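Local coordinates for protein Nrps/pks (Streptomyces albus, PDB 4OPF) that is a ketosynthase-fold domain of the "AT-less" oxazolomycin polyketide synthase, possibly non-elongating and passing on the acyl chain rather than condensing it, at residues A[9-14]-A[230-235]; A[92-97]-A[242-247]. One frame throughout, in Å; residues are numbered along the deposited sequence.

Along the chain the segments alternate: 9-14 comes first, then 92-97, 230-235 and 242-247. Contact 1 pairs two neighbouring strands, 9-17 and 226-234, of the mixed sheet in this thiolase-type fold. Contact 2 ties the end of helix 79-95 to the loop between helix 235-241 and strand 247-256, the strand on the other flank of 9-17. Their centres lie about 7 Å apart, and two polar links join them: Met14 N to Asp94 OD2 (2.8 Å, a probable hydrogen bond) and Lys233 NZ to Asp243 OD2 (2.9 Å, a salt bridge). Together the two contacts therefore fasten helix 79-95 and the loop onto the sheet.

Contact 1. Residues A[9-14]-A[230-235]; sequences IAVVGM and LLLKPL
Leu231 O accepts from two successive amides of the facing strand: Val12 N at 2.9 Å and, weakly, Gly13 N at 3.4 Å. Val12 and Gly13 both face Leu231, and Val12 is near-helical (phi/psi -98°/-6°); with both amides directed at the one carbonyl, this fits a classic beta bulge. The register accordingly slips by one between the Val11–Leu232 and Gly13–Leu231 pairs. Leu231 N closes the bulge on Gly13 O (2.8 Å) through a bond that is almost straight at the hydrogen. Towards the other end Ala10 and Lys233 form a hydrogen-bonded pair, Ala10 N reaching Lys233 O at 2.8 Å and Lys233 N bonding back to Ala10 O.

One face of the ladder carries Val11, Met14, Leu230 and Leu232. Met14, a selenomethionine, runs alongside Leu230, its bent end bringing CE to 3.5 Å from Leu230 CD2, tighter than an ordinary carbon contact. Leu232 lies beside Val11 with CD2 3.8 Å from Val11 CG2, while its CB meets Ile9 CG2, which the torsion of Ile9 (chi1 -71°) sets opposite the backbone N. Helix 338-352 covers Leu230 and Met14, and helix 162-175 covers Leu232 and Ile9. Val12, within the bulge, lays CG2 obliquely over Leu231, 3.7 Å from Leu231 CD2. Pro234 ends the strand as N-cap of helix 235-241, whose first residue, Leu235, touches Ala10 CB.

Only Ala10 and Lys233 exchange bonds reciprocally; Ile9, Val11, Leu230 and Leu232 send backbone bonds outward to the neighbouring chain on either flank. The bulge shares one carbonyl between two amides, with Val12 CG2 packed beside that carbonyl, a local irregularity within the central sheet of the ketosynthase core.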
ATOM      1  N   ILE A   9       7.880  -5.552 -16.443  1.00 25.60           N
ATOM      2  CA  ILE A   9       6.584  -6.135 -16.108  1.00 25.37           C
ATOM      3  C   ILE A   9       5.696  -5.988 -17.313  1.00 25.67           C
ATOM      4  O   ILE A   9       5.512  -4.878 -17.773  1.00 24.51           O
ATOM      5  CB  ILE A   9       6.018  -5.408 -14.896  1.00 24.01           C
ATOM      6  CG1 ILE A   9       6.798  -5.774 -13.636  1.00 25.56           C
ATOM      7  CG2 ILE A   9       4.538  -5.699 -14.679  1.00 24.93           C
ATOM      8  CD1 ILE A   9       6.597  -4.723 -12.539  1.00 26.14           C
ATOM      9  N   ALA A  10       5.149  -7.101 -17.813  1.00 24.35           N
ATOM     10  CA  ALA A  10       4.225  -7.077 -18.928  1.00 24.75           C
ATOM     11  C   ALA A  10       2.793  -6.742 -18.508  1.00 24.92           C
ATOM     12  O   ALA A  10       2.299  -7.226 -17.494  1.00 25.15           O
ATOM     13  CB  ALA A  10       4.211  -8.432 -19.606  1.00 25.92           C
ATOM     14  N   VAL A  11       2.136  -5.912 -19.300  1.00 25.01           N
ATOM     15  CA  VAL A  11       0.703  -5.739 -19.231  1.00 25.20           C
ATOM     16  C   VAL A  11       0.131  -6.820 -20.118  1.00 26.29           C
ATOM     17  O   VAL A  11       0.271  -6.718 -21.318  1.00 26.75           O
ATOM     18  CB  VAL A  11       0.312  -4.379 -19.768  1.00 24.41           C
ATOM     19  CG1 VAL A  11      -1.202  -4.215 -19.726  1.00 25.82           C
ATOM     20  CG2 VAL A  11       0.995  -3.316 -18.943  1.00 25.76           C
ATOM     21  N   VAL A  12      -0.440  -7.876 -19.539  1.00 25.32           N
ATOM     22  CA  VAL A  12      -0.951  -8.968 -20.296  1.00 24.55           C
ATOM     23  C   VAL A  12      -2.442  -8.910 -20.540  1.00 27.45           C
ATOM     24  O   VAL A  12      -2.967  -9.758 -21.274  1.00 26.56           O
ATOM     25  CB  VAL A  12      -0.571 -10.331 -19.695  1.00 25.59           C
ATOM     26  CG1 VAL A  12       0.933 -10.414 -19.481  1.00 27.37           C
ATOM     27  CG2 VAL A  12      -1.312 -10.628 -18.390  1.00 26.74           C
ATOM     28  N   GLY A  13      -3.138  -7.949 -19.947  1.00 24.53           N
ATOM     29  CA  GLY A  13      -4.524  -7.789 -20.232  1.00 26.41           C
ATOM     30  C   GLY A  13      -5.041  -6.493 -19.664  1.00 25.09           C
ATOM     31  O   GLY A  13      -4.479  -5.977 -18.686  1.00 22.57           O
HETATM   32  N   MSE A  14      -6.089  -5.953 -20.280  1.00 24.56           N
HETATM   33  CA  MSE A  14      -6.618  -4.699 -19.818  1.00 26.23           C
HETATM   34  C   MSE A  14      -8.023  -4.509 -20.256  1.00 24.28           C
HETATM   35  O   MSE A  14      -8.427  -5.002 -21.289  1.00 24.09           O
HETATM   36  CB  MSE A  14      -5.776  -3.537 -20.340  1.00 29.29           C
HETATM   37  CG  MSE A  14      -5.659  -3.569 -21.872  1.00 38.00           C
HETATM   38 SE   MSE A  14      -4.312  -2.211 -22.535  0.65 45.24          SE
HETATM   39  CE  MSE A  14      -4.200  -1.175 -21.013  1.00 28.18           C
ATOM     40  N   LEU A 230      -5.795  -3.418 -15.180  1.00 22.13           N
ATOM     41  CA  LEU A 230      -4.640  -4.096 -15.849  1.00 23.15           C
ATOM     42  C   LEU A 230      -4.350  -5.412 -15.166  1.00 24.62           C
ATOM     43  O   LEU A 230      -4.456  -5.503 -13.927  1.00 24.10           O
ATOM     44  CB  LEU A 230      -3.379  -3.270 -15.707  1.00 23.87           C
ATOM     45  CG  LEU A 230      -3.519  -1.827 -16.118  1.00 28.12           C
ATOM     46  CD1 LEU A 230      -2.219  -1.135 -15.840  1.00 31.24           C
ATOM     47  CD2 LEU A 230      -3.908  -1.714 -17.594  1.00 29.08           C
ATOM     48  N   LEU A 231      -4.008  -6.425 -15.950  1.00 23.78           N
ATOM     49  CA  LEU A 231      -3.413  -7.625 -15.405  1.00 24.35           C
ATOM     50  C   LEU A 231      -1.923  -7.590 -15.770  1.00 24.48           C
ATOM     51  O   LEU A 231      -1.575  -7.446 -16.949  1.00 24.76           O
ATOM     52  CB  LEU A 231      -4.118  -8.889 -15.912  1.00 26.11           C
ATOM     53  CG  LEU A 231      -3.529 -10.242 -15.427  1.00 27.91           C
ATOM     54  CD1 LEU A 231      -3.727 -10.498 -13.955  1.00 28.04           C
ATOM     55  CD2 LEU A 231      -4.128 -11.426 -16.161  1.00 29.00           C
ATOM     56  N   LEU A 232      -1.072  -7.771 -14.767  1.00 22.40           N
ATOM     57  CA  LEU A 232       0.376  -7.705 -14.879  1.00 23.04           C
ATOM     58  C   LEU A 232       1.074  -8.979 -14.477  1.00 23.88           C
ATOM     59  O   LEU A 232       0.678  -9.643 -13.516  1.00 22.58           O
ATOM     60  CB  LEU A 232       0.888  -6.633 -13.968  1.00 22.73           C
ATOM     61  CG  LEU A 232       0.249  -5.260 -14.059  1.00 24.86           C
ATOM     62  CD1 LEU A 232       0.884  -4.301 -13.075  1.00 26.20           C
ATOM     63  CD2 LEU A 232       0.362  -4.668 -15.447  1.00 27.19           C
ATOM     64  N   LYS A 233       2.143  -9.296 -15.173  1.00 25.09           N
ATOM     65  CA  LYS A 233       3.030 -10.424 -14.836  1.00 26.79           C
ATOM     66  C   LYS A 233       4.490 -10.017 -15.147  1.00 26.63           C
ATOM     67  O   LYS A 233       4.724  -9.200 -16.027  1.00 27.07           O
ATOM     68  CB  LYS A 233       2.742 -11.610 -15.743  1.00 31.34           C
ATOM     69  CG  LYS A 233       1.457 -12.335 -15.470  1.00 37.60           C
ATOM     70  CD  LYS A 233       1.156 -13.453 -16.473  1.00 37.62           C
ATOM     71  CE  LYS A 233       2.105 -14.619 -16.337  1.00 39.20           C
ATOM     72  NZ  LYS A 233       1.393 -15.828 -16.847  1.00 42.01           N
ATOM     73  N   PRO A 234       5.452 -10.680 -14.548  1.00 25.87           N
ATOM     74  CA  PRO A 234       6.845 -10.436 -14.944  1.00 28.75           C
ATOM     75  C   PRO A 234       7.017 -10.776 -16.435  1.00 30.10           C
ATOM     76  O   PRO A 234       6.433 -11.772 -16.922  1.00 29.26           O
ATOM     77  CB  PRO A 234       7.627 -11.443 -14.073  1.00 29.69           C
ATOM     78  CG  PRO A 234       6.707 -11.770 -12.912  1.00 29.22           C
ATOM     79  CD  PRO A 234       5.341 -11.758 -13.552  1.00 27.35           C
ATOM     80  N   LEU A 235       7.725  -9.937 -17.170  1.00 30.20           N
ATOM     81  CA  LEU A 235       7.873 -10.144 -18.631  1.00 31.80           C
ATOM     82  C   LEU A 235       8.392 -11.533 -19.012  1.00 34.39           C
ATOM     83  O   LEU A 235       7.864 -12.157 -19.924  1.00 33.40           O
ATOM     84  CB  LEU A 235       8.767  -9.094 -19.239  1.00 32.32           C
ATOM     85  CG  LEU A 235       9.025  -9.175 -20.747  1.00 35.02           C
ATOM     86  CD1 LEU A 235       7.726  -9.099 -21.540  1.00 34.61           C
ATOM     87  CD2 LEU A 235       9.964  -8.050 -21.222  1.00 34.97           C
TER

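Contact 2. Residues A[92-97]-A[242-247]; sequences FCDAGY and GDRVHA
His246 sets CE1 over the centre of one guanidinium face of Arg244, and both side chains reach across to Asp94. The imidazole presents an edge to that face, and Arg244 NH2 lies at the ring's edge in its plane, so this is not a parallel stack. His246 NE2 donates to Asp94 OD2 over 2.8 Å, meeting the syn lone pair; carboxylate and ring are nearly coplanar, with the oxygen slightly out of the ring plane. The two side chains approach from opposite directions; chi1 177° of Asp94 carries its carboxylate off the helix end toward the loop.

Arg244 crosses Asp94 at about a right angle. Its NH1 is shared between two acceptors of that one residue: the backbone Asp94 O at 2.8 Å, which lies close to the guanidinium plane, and the carboxylate OD1 at 2.9 Å, a salt bridge. The N-H...O angle is 158° to the backbone oxygen but 124° to OD1, so the former bond is the better directed and the latter weak. The guanidinium and carboxylate planes are steeply inclined, which excludes a flat two-oxygen pairing.

Nearer helix 235-241, a water joins the backbones, donating to Ala95 O (2.6 Å) and accepting from Arg244 N (3.0 Å). Beyond it, Tyr97 OH donates to Asp243 OD1, an interaction modelled as very short, 2.5 Å, with the oxygen near the ring plane. Arg418 makes a cation-pi contact with the Tyr97 ring.

Gly96, with positive phi, closes helix 79-95 in a Schellman motif: Tyr97 N bonds to Phe92 O at 2.9 Å and Gly96 N to Cys93 O at 3.0 Å. The last-turn carbonyls Asp94 O and Ala95 O are met by Arg244 and a water. The positive Arg244 would probably be favoured at this negative helix end; the chemistry implies a directional, largely polar clamp between helix and loop.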
ATOM      1  N   PHE A  92      -9.536 -10.030 -17.597  1.00 24.58           N
ATOM      2  CA  PHE A  92      -9.133 -11.433 -17.714  1.00 26.23           C
ATOM      3  C   PHE A  92      -9.472 -11.993 -19.098  1.00 27.56           C
ATOM      4  O   PHE A  92      -8.668 -12.715 -19.690  1.00 28.15           O
ATOM      5  CB  PHE A  92      -9.813 -12.303 -16.661  1.00 26.45           C
ATOM      6  CG  PHE A  92      -9.399 -12.013 -15.249  1.00 27.08           C
ATOM      7  CD1 PHE A  92      -8.241 -11.371 -14.941  1.00 29.39           C
ATOM      8  CD2 PHE A  92     -10.198 -12.391 -14.221  1.00 30.67           C
ATOM      9  CE1 PHE A  92      -7.846 -11.123 -13.620  1.00 29.77           C
ATOM     10  CE2 PHE A  92      -9.801 -12.194 -12.884  1.00 32.84           C
ATOM     11  CZ  PHE A  92      -8.620 -11.556 -12.591  1.00 30.31           C
ATOM     12  N   CYS A  93     -10.678 -11.700 -19.577  1.00 27.70           N
ATOM     13  CA  CYS A  93     -11.070 -11.992 -20.970  1.00 30.65           C
ATOM     14  C   CYS A  93     -10.037 -11.457 -21.972  1.00 30.08           C
ATOM     15  O   CYS A  93      -9.591 -12.184 -22.862  1.00 28.10           O
ATOM     16  CB  CYS A  93     -12.416 -11.360 -21.293  1.00 31.17           C
ATOM     17  SG  CYS A  93     -13.704 -12.254 -20.358  1.00 36.40           S
ATOM     18  N   ASP A  94      -9.665 -10.206 -21.819  1.00 28.40           N
ATOM     19  CA  ASP A  94      -8.716  -9.594 -22.771  1.00 30.78           C
ATOM     20  C   ASP A  94      -7.364 -10.326 -22.757  1.00 30.80           C
ATOM     21  O   ASP A  94      -6.732 -10.468 -23.795  1.00 29.83           O
ATOM     22  CB  ASP A  94      -8.484  -8.131 -22.417  1.00 31.46           C
ATOM     23  CG  ASP A  94      -7.441  -7.456 -23.326  1.00 31.63           C
ATOM     24  OD1 ASP A  94      -7.751  -7.277 -24.515  1.00 32.66           O
ATOM     25  OD2 ASP A  94      -6.333  -7.117 -22.841  1.00 30.03           O
ATOM     26  N   ALA A  95      -6.919 -10.772 -21.573  1.00 29.09           N
ATOM     27  CA  ALA A  95      -5.660 -11.502 -21.402  1.00 28.35           C
ATOM     28  C   ALA A  95      -5.733 -12.928 -21.922  1.00 30.67           C
ATOM     29  O   ALA A  95      -4.708 -13.594 -22.063  1.00 29.77           O
ATOM     30  CB  ALA A  95      -5.258 -11.561 -19.925  1.00 26.30           C
ATOM     31  N   GLY A  96      -6.944 -13.403 -22.157  1.00 31.68           N
ATOM     32  CA  GLY A  96      -7.173 -14.738 -22.632  1.00 32.03           C
ATOM     33  C   GLY A  96      -7.276 -15.775 -21.531  1.00 32.31           C
ATOM     34  O   GLY A  96      -7.137 -16.957 -21.823  1.00 32.97           O
ATOM     35  N   TYR A  97      -7.579 -15.376 -20.296  1.00 29.89           N
ATOM     36  CA  TYR A  97      -7.704 -16.337 -19.174  1.00 32.11           C
ATOM     37  C   TYR A  97      -9.165 -16.389 -18.741  1.00 33.21           C
ATOM     38  O   TYR A  97      -9.789 -15.346 -18.543  1.00 34.50           O
ATOM     39  CB  TYR A  97      -6.846 -15.947 -17.945  1.00 31.05           C
ATOM     40  CG  TYR A  97      -5.393 -16.165 -18.140  1.00 33.47           C
ATOM     41  CD1 TYR A  97      -4.592 -15.167 -18.669  1.00 36.19           C
ATOM     42  CD2 TYR A  97      -4.812 -17.388 -17.840  1.00 36.01           C
ATOM     43  CE1 TYR A  97      -3.232 -15.379 -18.900  1.00 37.88           C
ATOM     44  CE2 TYR A  97      -3.452 -17.622 -18.038  1.00 37.27           C
ATOM     45  CZ  TYR A  97      -2.666 -16.625 -18.585  1.00 39.06           C
ATOM     46  OH  TYR A  97      -1.340 -16.857 -18.813  1.00 39.87           O
ATOM     47  N   GLY A 242       3.415 -17.593 -23.376  1.00 41.50           N
ATOM     48  CA  GLY A 242       2.723 -17.169 -24.565  1.00 40.26           C
ATOM     49  C   GLY A 242       1.628 -16.136 -24.326  1.00 38.61           C
ATOM     50  O   GLY A 242       0.702 -16.032 -25.140  1.00 36.95           O
ATOM     51  N   ASP A 243       1.744 -15.338 -23.260  1.00 35.03           N
ATOM     52  CA  ASP A 243       0.737 -14.312 -23.012  1.00 35.20           C
ATOM     53  C   ASP A 243       0.794 -13.208 -24.038  1.00 35.72           C
ATOM     54  O   ASP A 243       1.839 -12.915 -24.595  1.00 35.37           O
ATOM     55  CB  ASP A 243       0.879 -13.709 -21.607  1.00 34.39           C
ATOM     56  CG  ASP A 243       0.575 -14.716 -20.501  1.00 38.20           C
ATOM     57  OD1 ASP A 243      -0.324 -15.590 -20.668  1.00 41.05           O
ATOM     58  OD2 ASP A 243       1.255 -14.656 -19.456  1.00 38.64           O
ATOM     59  N   ARG A 244      -0.322 -12.524 -24.215  1.00 35.04           N
ATOM     60  CA  ARG A 244      -0.326 -11.239 -24.908  1.00 35.04           C
ATOM     61  C   ARG A 244       0.523 -10.237 -24.092  1.00 34.66           C
ATOM     62  O   ARG A 244       0.569 -10.303 -22.842  1.00 35.84           O
ATOM     63  CB  ARG A 244      -1.768 -10.738 -25.001  1.00 38.69           C
ATOM     64  CG  ARG A 244      -2.777 -11.753 -25.567  1.00 41.02           C
ATOM     65  CD  ARG A 244      -4.158 -11.149 -25.706  1.00 41.60           C
ATOM     66  NE  ARG A 244      -4.222 -10.236 -26.831  1.00 43.18           N
ATOM     67  CZ  ARG A 244      -5.106  -9.268 -26.984  1.00 43.86           C
ATOM     68  NH1 ARG A 244      -6.009  -9.029 -26.055  1.00 42.41           N
ATOM     69  NH2 ARG A 244      -5.055  -8.500 -28.071  1.00 44.87           N
ATOM     70  N   VAL A 245       1.292  -9.390 -24.756  1.00 31.07           N
ATOM     71  CA  VAL A 245       2.016  -8.357 -24.080  1.00 30.18           C
ATOM     72  C   VAL A 245       1.674  -7.084 -24.790  1.00 30.29           C
ATOM     73  O   VAL A 245       2.192  -6.830 -25.861  1.00 30.54           O
ATOM     74  CB  VAL A 245       3.536  -8.564 -24.158  1.00 33.07           C
ATOM     75  CG1 VAL A 245       4.238  -7.392 -23.485  1.00 32.65           C
ATOM     76  CG2 VAL A 245       3.957  -9.875 -23.503  1.00 33.91           C
ATOM     77  N   HIS A 246       0.849  -6.261 -24.174  1.00 28.13           N
ATOM     78  CA  HIS A 246       0.441  -4.977 -24.712  1.00 28.84           C
ATOM     79  C   HIS A 246       1.487  -3.885 -24.567  1.00 29.13           C
ATOM     80  O   HIS A 246       1.571  -2.992 -25.387  1.00 30.24           O
ATOM     81  CB  HIS A 246      -0.788  -4.485 -23.962  1.00 29.43           C
ATOM     82  CG  HIS A 246      -2.002  -5.340 -24.137  1.00 31.67           C
ATOM     83  ND1 HIS A 246      -2.436  -5.768 -25.361  1.00 37.04           N
ATOM     84  CD2 HIS A 246      -2.874  -5.840 -23.238  1.00 35.17           C
ATOM     85  CE1 HIS A 246      -3.534  -6.487 -25.212  1.00 40.21           C
ATOM     86  NE2 HIS A 246      -3.840  -6.511 -23.933  1.00 35.68           N
ATOM     87  N   ALA A 247       2.215  -3.922 -23.472  1.00 27.97           N
ATOM     88  CA  ALA A 247       3.307  -3.011 -23.226  1.00 27.43           C
ATOM     89  C   ALA A 247       4.075  -3.533 -22.030  1.00 26.26           C
ATOM     90  O   ALA A 247       3.656  -4.486 -21.366  1.00 26.22           O
ATOM     91  CB  ALA A 247       2.799  -1.591 -22.993  1.00 27.21           C
TER
HETATM   92  O   HOH W   1      -2.338 -12.556 -22.041  1.00 30.08           O